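Side-chain contacts in beta-lactamase (Nostoc sp., PDB 6NHS), which probably hydrolyses beta-lactam antibiotics as a class D (serine) beta-lactamase: residues R170-E175 / Y220-N225; V72-G77 / L183-D188. All blocks are in the same frame, centred on the assembly; numbering follows the deposited sequence.

Interaction 1 (R170-E175 / Y220-N225); sequences RLHRKE and YLEQNN
His-172 swings its ring away from its own backbone N (chi1 -171°), out toward strand 213-223. Tyr-220 meets it with CG set between backbone N and carbonyl carbon (chi1 60°). The two rings form a T-shaped (edge-to-face) pair, with the edge of His-172 toward the face of Tyr-220. Their centroids are 5.1 Å apart and their planes stand at 77°. The contact joins the last turn of helix 161-172 to the antiparallel sheet of the beta-lactamase fold. His-172 CD2 does the touching, 3.7 Å from Tyr-220 CE1. Gln-187 of helix 180-189 packs on both residues, and Val-227 of the next strand lies beside them. The helix ends in a Schellman motif with Lys-174 at positive phi. There Glu-175 N bonds to Arg-170 O. The Glu-175 carboxylate also joins Arg-170 and Arg-173 in a salt-bridge network. Arg-170 NE gives it a nearly straight bond in the guanidinium plane, 3.1 Å to Glu-175 OE1. On the strand, Glu-222 extends toward the imidazole, but its OE1 is salt-bridged to Arg-201. Glu-222 OE2 lies at the ring edge, 3.6 Å from His-172 NE2, without a hydrogen bond.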
loop_
_atom_site.group_PDB
_atom_site.type_symbol
_atom_site.label_atom_id
_atom_site.label_comp_id
_atom_site.label_asym_id
_atom_site.label_seq_id
_atom_site.Cartn_x
_atom_site.Cartn_y
_atom_site.Cartn_z
ATOM N N ARG A 170 11.225 0.836 7.254
ATOM C CA ARG A 170 12.077 2.025 7.233
ATOM C C ARG A 170 11.271 3.289 7.492
ATOM O O ARG A 170 11.732 4.200 8.192
ATOM C CB ARG A 170 12.799 2.138 5.893
ATOM C CG ARG A 170 13.846 1.047 5.654
ATOM C CD ARG A 170 14.648 1.385 4.419
ATOM N NE ARG A 170 15.636 2.430 4.681
ATOM C CZ ARG A 170 16.110 3.257 3.753
ATOM N NH1 ARG A 170 15.669 3.175 2.504
ATOM N NH2 ARG A 170 17.021 4.168 4.078
ATOM N N LEU A 171 10.086 3.380 6.890
ATOM C CA LEU A 171 9.180 4.482 7.178
ATOM C C LEU A 171 8.932 4.602 8.677
ATOM O O LEU A 171 9.093 5.678 9.265
ATOM C CB LEU A 171 7.869 4.263 6.428
ATOM C CG LEU A 171 6.812 5.362 6.527
ATOM C CD1 LEU A 171 7.354 6.629 5.899
ATOM C CD2 LEU A 171 5.522 4.925 5.852
ATOM N N HIS A 172 8.577 3.486 9.314
ATOM C CA HIS A 172 8.144 3.513 10.705
ATOM C C HIS A 172 9.274 3.885 11.656
ATOM O O HIS A 172 9.022 4.477 12.713
ATOM C CB HIS A 172 7.547 2.157 11.083
ATOM C CG HIS A 172 6.872 2.144 12.418
ATOM N ND1 HIS A 172 7.543 1.859 13.586
ATOM C CD2 HIS A 172 5.587 2.379 12.769
ATOM C CE1 HIS A 172 6.700 1.918 14.602
ATOM N NE2 HIS A 172 5.507 2.230 14.132
ATOM N N ARG A 173 10.520 3.558 11.322
ATOM C CA ARG A 173 11.625 3.914 12.201
ATOM C C ARG A 173 12.311 5.211 11.771
ATOM O O ARG A 173 13.421 5.502 12.227
ATOM C CB ARG A 173 12.624 2.758 12.310
ATOM C CG ARG A 173 13.553 2.585 11.152
ATOM C CD ARG A 173 14.378 1.310 11.305
ATOM N NE ARG A 173 14.910 1.123 12.655
ATOM C CZ ARG A 173 16.094 1.565 13.069
ATOM N NH1 ARG A 173 16.887 2.236 12.242
ATOM N NH2 ARG A 173 16.485 1.340 14.317
ATOM N N LYS A 174 11.659 5.997 10.908
ATOM C CA LYS A 174 12.059 7.378 10.624
ATOM C C LYS A 174 13.413 7.448 9.913
ATOM O O LYS A 174 14.223 8.337 10.177
ATOM C CB LYS A 174 12.064 8.215 11.909
ATOM C CG LYS A 174 10.766 8.077 12.709
ATOM C CD LYS A 174 10.772 8.896 13.989
ATOM C CE LYS A 174 9.477 8.668 14.771
ATOM N NZ LYS A 174 9.308 9.628 15.895
ATOM N N GLU A 175 13.655 6.507 8.998
ATOM C CA GLU A 175 14.879 6.497 8.206
ATOM C C GLU A 175 14.727 7.186 6.859
ATOM O O GLU A 175 15.740 7.529 6.234
ATOM C CB GLU A 175 15.344 5.063 7.953
ATOM C CG GLU A 175 15.869 4.342 9.159
ATOM C CD GLU A 175 16.442 2.985 8.799
ATOM O OE1 GLU A 175 16.524 2.675 7.593
ATOM O OE2 GLU A 175 16.812 2.233 9.721
ATOM N N TYR A 220 0.790 -2.359 8.538
ATOM C CA TYR A 220 1.360 -2.879 9.770
ATOM C C TYR A 220 0.351 -2.783 10.904
ATOM O O TYR A 220 -0.530 -1.917 10.918
ATOM C CB TYR A 220 2.669 -2.167 10.147
ATOM C CG TYR A 220 2.582 -0.671 10.385
ATOM C CD1 TYR A 220 2.289 -0.165 11.646
ATOM C CD2 TYR A 220 2.833 0.235 9.358
ATOM C CE1 TYR A 220 2.232 1.201 11.876
ATOM C CE2 TYR A 220 2.780 1.604 9.580
ATOM C CZ TYR A 220 2.480 2.078 10.839
ATOM O OH TYR A 220 2.425 3.434 11.077
ATOM N N LEU A 221 0.509 -3.691 11.855
ATOM C CA LEU A 221 -0.366 -3.823 13.004
ATOM C C LEU A 221 0.414 -3.457 14.255
ATOM O O LEU A 221 1.505 -3.991 14.486
ATOM C CB LEU A 221 -0.896 -5.254 13.103
ATOM C CG LEU A 221 -1.666 -5.637 14.360
ATOM C CD1 LEU A 221 -3.026 -4.922 14.392
ATOM C CD2 LEU A 221 -1.818 -7.155 14.422
ATOM N N GLU A 222 -0.135 -2.543 15.050
ATOM C CA GLU A 222 0.414 -2.217 16.360
ATOM C C GLU A 222 -0.406 -2.933 17.424
ATOM O O GLU A 222 -1.603 -2.662 17.579
ATOM C CB GLU A 222 0.417 -0.708 16.601
ATOM C CG GLU A 222 1.413 0.050 15.728
ATOM C CD GLU A 222 1.234 1.555 15.832
ATOM O OE1 GLU A 222 0.112 1.995 16.152
ATOM O OE2 GLU A 222 2.213 2.294 15.595
ATOM N N GLN A 223 0.240 -3.844 18.151
ATOM C CA GLN A 223 -0.435 -4.627 19.177
ATOM C C GLN A 223 0.614 -5.182 20.128
ATOM O O GLN A 223 1.723 -5.521 19.701
ATOM C CB GLN A 223 -1.259 -5.763 18.558
ATOM C CG GLN A 223 -2.141 -6.518 19.547
ATOM C CD GLN A 223 -3.184 -7.381 18.858
ATOM O OE1 GLN A 223 -3.173 -7.538 17.639
ATOM N NE2 GLN A 223 -4.105 -7.925 19.638
ATOM N N ASN A 224 0.262 -5.250 21.416
ATOM C CA ASN A 224 1.111 -5.858 22.443
ATOM C C ASN A 224 2.503 -5.225 22.474
ATOM O O ASN A 224 3.515 -5.920 22.599
ATOM C CB ASN A 224 1.210 -7.373 22.245
ATOM C CG ASN A 224 -0.146 -8.054 22.264
ATOM O OD1 ASN A 224 -1.071 -7.605 22.943
ATOM N ND2 ASN A 224 -0.271 -9.146 21.517
ATOM N N ASN A 225 2.555 -3.894 22.354
ATOM C CA ASN A 225 3.811 -3.136 22.369
ATOM C C ASN A 225 4.785 -3.617 21.294
ATOM O O ASN A 225 6.004 -3.511 21.449
ATOM C CB ASN A 225 4.477 -3.179 23.749
ATOM C CG ASN A 225 3.834 -2.224 24.734
ATOM O OD1 ASN A 225 3.379 -1.143 24.361
ATOM N ND2 ASN A 225 3.789 -2.619 25.997
#

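Interaction 2 (V72-G77 / L183-D188)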
loop_
_atom_site.group_PDB
_atom_site.type_symbol
_atom_site.label_atom_id
_atom_site.label_comp_id
_atom_site.label_asym_id
_atom_site.label_seq_id
_atom_site.Cartn_x
_atom_site.Cartn_y
_atom_site.Cartn_z
ATOM N N VAL A 72 5.477 11.745 -0.429
ATOM C CA VAL A 72 6.202 12.685 -1.280
ATOM C C VAL A 72 5.359 13.929 -1.527
ATOM O O VAL A 72 5.875 15.055 -1.543
ATOM C CB VAL A 72 6.609 12.004 -2.600
ATOM C CG1 VAL A 72 7.310 12.992 -3.522
ATOM C CG2 VAL A 72 7.509 10.769 -2.320
ATOM N N ALA A 73 4.051 13.746 -1.717
ATOM C CA ALA A 73 3.166 14.876 -1.983
ATOM C C ALA A 73 3.160 15.850 -0.815
ATOM O O ALA A 73 3.260 17.066 -1.004
ATOM C CB ALA A 73 1.751 14.374 -2.277
ATOM N N LEU A 74 3.039 15.331 0.406
ATOM C CA LEU A 74 3.069 16.190 1.586
ATOM C C LEU A 74 4.449 16.795 1.795
ATOM O O LEU A 74 4.567 17.982 2.123
ATOM C CB LEU A 74 2.641 15.398 2.824
ATOM C CG LEU A 74 1.141 15.076 2.882
ATOM C CD1 LEU A 74 0.878 13.928 3.876
ATOM C CD2 LEU A 74 0.322 16.319 3.244
ATOM N N GLU A 75 5.506 15.998 1.612
ATOM C CA GLU A 75 6.853 16.502 1.860
ATOM C C GLU A 75 7.213 17.628 0.899
ATOM O O GLU A 75 7.815 18.629 1.308
ATOM C CB GLU A 75 7.874 15.369 1.756
ATOM C CG GLU A 75 9.255 15.755 2.255
ATOM C CD GLU A 75 9.280 16.031 3.748
ATOM O OE1 GLU A 75 8.416 15.497 4.477
ATOM O OE2 GLU A 75 10.167 16.780 4.199
ATOM N N THR A 76 6.874 17.475 -0.386
ATOM C CA THR A 76 7.147 18.515 -1.373
ATOM C C THR A 76 6.183 19.681 -1.261
ATOM O O THR A 76 6.449 20.745 -1.827
ATOM C CB THR A 76 7.060 17.958 -2.796
ATOM O OG1 THR A 76 5.757 17.389 -3.005
ATOM C CG2 THR A 76 8.139 16.894 -3.036
ATOM N N GLY A 77 5.058 19.493 -0.581
ATOM C CA GLY A 77 4.098 20.560 -0.422
ATOM C C GLY A 77 3.143 20.741 -1.576
ATOM O O GLY A 77 2.477 21.780 -1.647
ATOM N N LEU A 183 5.260 12.183 8.305
ATOM C CA LEU A 183 5.024 10.839 8.832
ATOM C C LEU A 183 3.735 10.782 9.637
ATOM O O LEU A 183 2.938 9.849 9.487
ATOM C CB LEU A 183 6.199 10.397 9.708
ATOM C CG LEU A 183 7.595 10.385 9.095
ATOM C CD1 LEU A 183 8.620 9.908 10.121
ATOM C CD2 LEU A 183 7.618 9.515 7.850
ATOM N N ASP A 184 3.534 11.759 10.528
ATOM C CA ASP A 184 2.337 11.775 11.362
ATOM C C ASP A 184 1.072 11.792 10.514
ATOM O O ASP A 184 0.104 11.083 10.813
ATOM C CB ASP A 184 2.351 12.995 12.290
ATOM C CG ASP A 184 3.368 12.878 13.413
ATOM O OD1 ASP A 184 3.911 11.777 13.635
ATOM O OD2 ASP A 184 3.623 13.905 14.069
ATOM N N LEU A 185 1.052 12.607 9.459
ATOM C CA LEU A 185 -0.154 12.713 8.641
ATOM C C LEU A 185 -0.420 11.414 7.891
ATOM O O LEU A 185 -1.552 10.920 7.874
ATOM C CB LEU A 185 -0.031 13.890 7.670
ATOM C CG LEU A 185 -0.001 15.278 8.309
ATOM C CD1 LEU A 185 0.297 16.349 7.260
ATOM C CD2 LEU A 185 -1.315 15.567 9.022
ATOM N N VAL A 186 0.614 10.834 7.281
ATOM C CA VAL A 186 0.401 9.630 6.482
ATOM C C VAL A 186 0.045 8.444 7.371
ATOM O O VAL A 186 -0.833 7.639 7.034
ATOM C CB VAL A 186 1.632 9.346 5.607
ATOM C CG1 VAL A 186 1.484 8.002 4.905
ATOM C CG2 VAL A 186 1.811 10.480 4.580
ATOM N N GLN A 187 0.715 8.310 8.517
ATOM C CA GLN A 187 0.378 7.218 9.420
ATOM C C GLN A 187 -1.056 7.334 9.916
ATOM O O GLN A 187 -1.712 6.316 10.151
ATOM C CB GLN A 187 1.371 7.175 10.587
ATOM C CG GLN A 187 2.761 6.696 10.136
ATOM C CD GLN A 187 3.815 6.772 11.221
ATOM O OE1 GLN A 187 3.866 7.729 12.003
ATOM N NE2 GLN A 187 4.680 5.758 11.268
ATOM N N ASP A 188 -1.579 8.558 10.034
ATOM C CA ASP A 188 -2.957 8.711 10.490
ATOM C C ASP A 188 -3.955 8.305 9.413
ATOM O O ASP A 188 -4.952 7.635 9.716
ATOM C CB ASP A 188 -3.218 10.144 10.943
ATOM C CG ASP A 188 -4.547 10.286 11.655
ATOM O OD1 ASP A 188 -4.681 9.764 12.777
ATOM O OD2 ASP A 188 -5.466 10.911 11.088
#
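The carbonyl oxygen Val-72 O is gripped twice by Thr-76, one turn further along helix 65-76. Thr-76 N comes to 2.9 Å from Val-72 O in the usual helical bond. Thr-76 OG1 donates to Val-72 O at 2.8 Å, from the other face of the carbonyl plane. The threonine hydroxyl is thus folded back onto its own helix and satisfied there. The helix gives way at Gly-77, the first residue to leave helical angles, with positive phi. Its amide makes weak bonds back to Ala-73 O and Leu-74 O.

Across to helix 180-189 the contact is wholly apolar, and Leu-74 carries one side of it. Its CG lies beside the backbone N (chi1 -73°), and its two methyls spread over the other helix. CD1 has two neighbours. It is 3.6 Å from Val-186 CG2 and 3.9 Å from Leu-185 CB. CD2 of Leu-74 meets Leu-185 CD1 at 4.0 Å. One leucine therefore packs on two consecutive residues. Val-186 turns CG2 toward Leu-74, while CG1 is the branch anti to its own backbone N (chi1 173°). The nearest CA atoms, Leu-74 CA and Leu-185 CA, are 8.5 Å apart, consistent with helices meeting through side chains alone. Leu-74 and Val-186 are buried; Leu-185 is partly exposed.

A polar link flanks this apolar patch: Glu-75 OE1 accepts from Ser-179 N and is hydrogen-bonded to Thr-182 OG1, at the start of helix 180-189. On other sides of helix 65-76, Ala-73 packs on helix 113-123, and Val-72 and Thr-76 pack on helices 113-123 and 125-135. Helix 180-189 in turn touches helix 161-172 through Leu-183 and bonds through Gln-187 O to Arg-201 of strand 198-207.

In the fold
Helix 180-189 connects the two contacts, whose centres lie about 16 Å apart. It supplies one side of interaction 2, and its Leu-183 and Gln-187 touch interaction 1. Leu-183 CD2 packs 3.5 Å from Leu-171 CD1. Gln-187 NE2 packs 3.2 Å from Tyr-220 OH. Interaction 2 joins helices, whereas interaction 1 reaches the sheet. Helix 65-76 begins within a probable SxxK motif, Ser-63 to Lys-66, and strand 198-207, next to Tyr-220, holds Lys-203 of a probable K(T/S)G-type motif. Interaction 2 thus includes the helix that probably carries the SxxK lysine, while interaction 1 lies one strand away from the strand of Lys-203. A formic acid, probably from crystallisation, lies about 5 Å from the Leu-74 side chain.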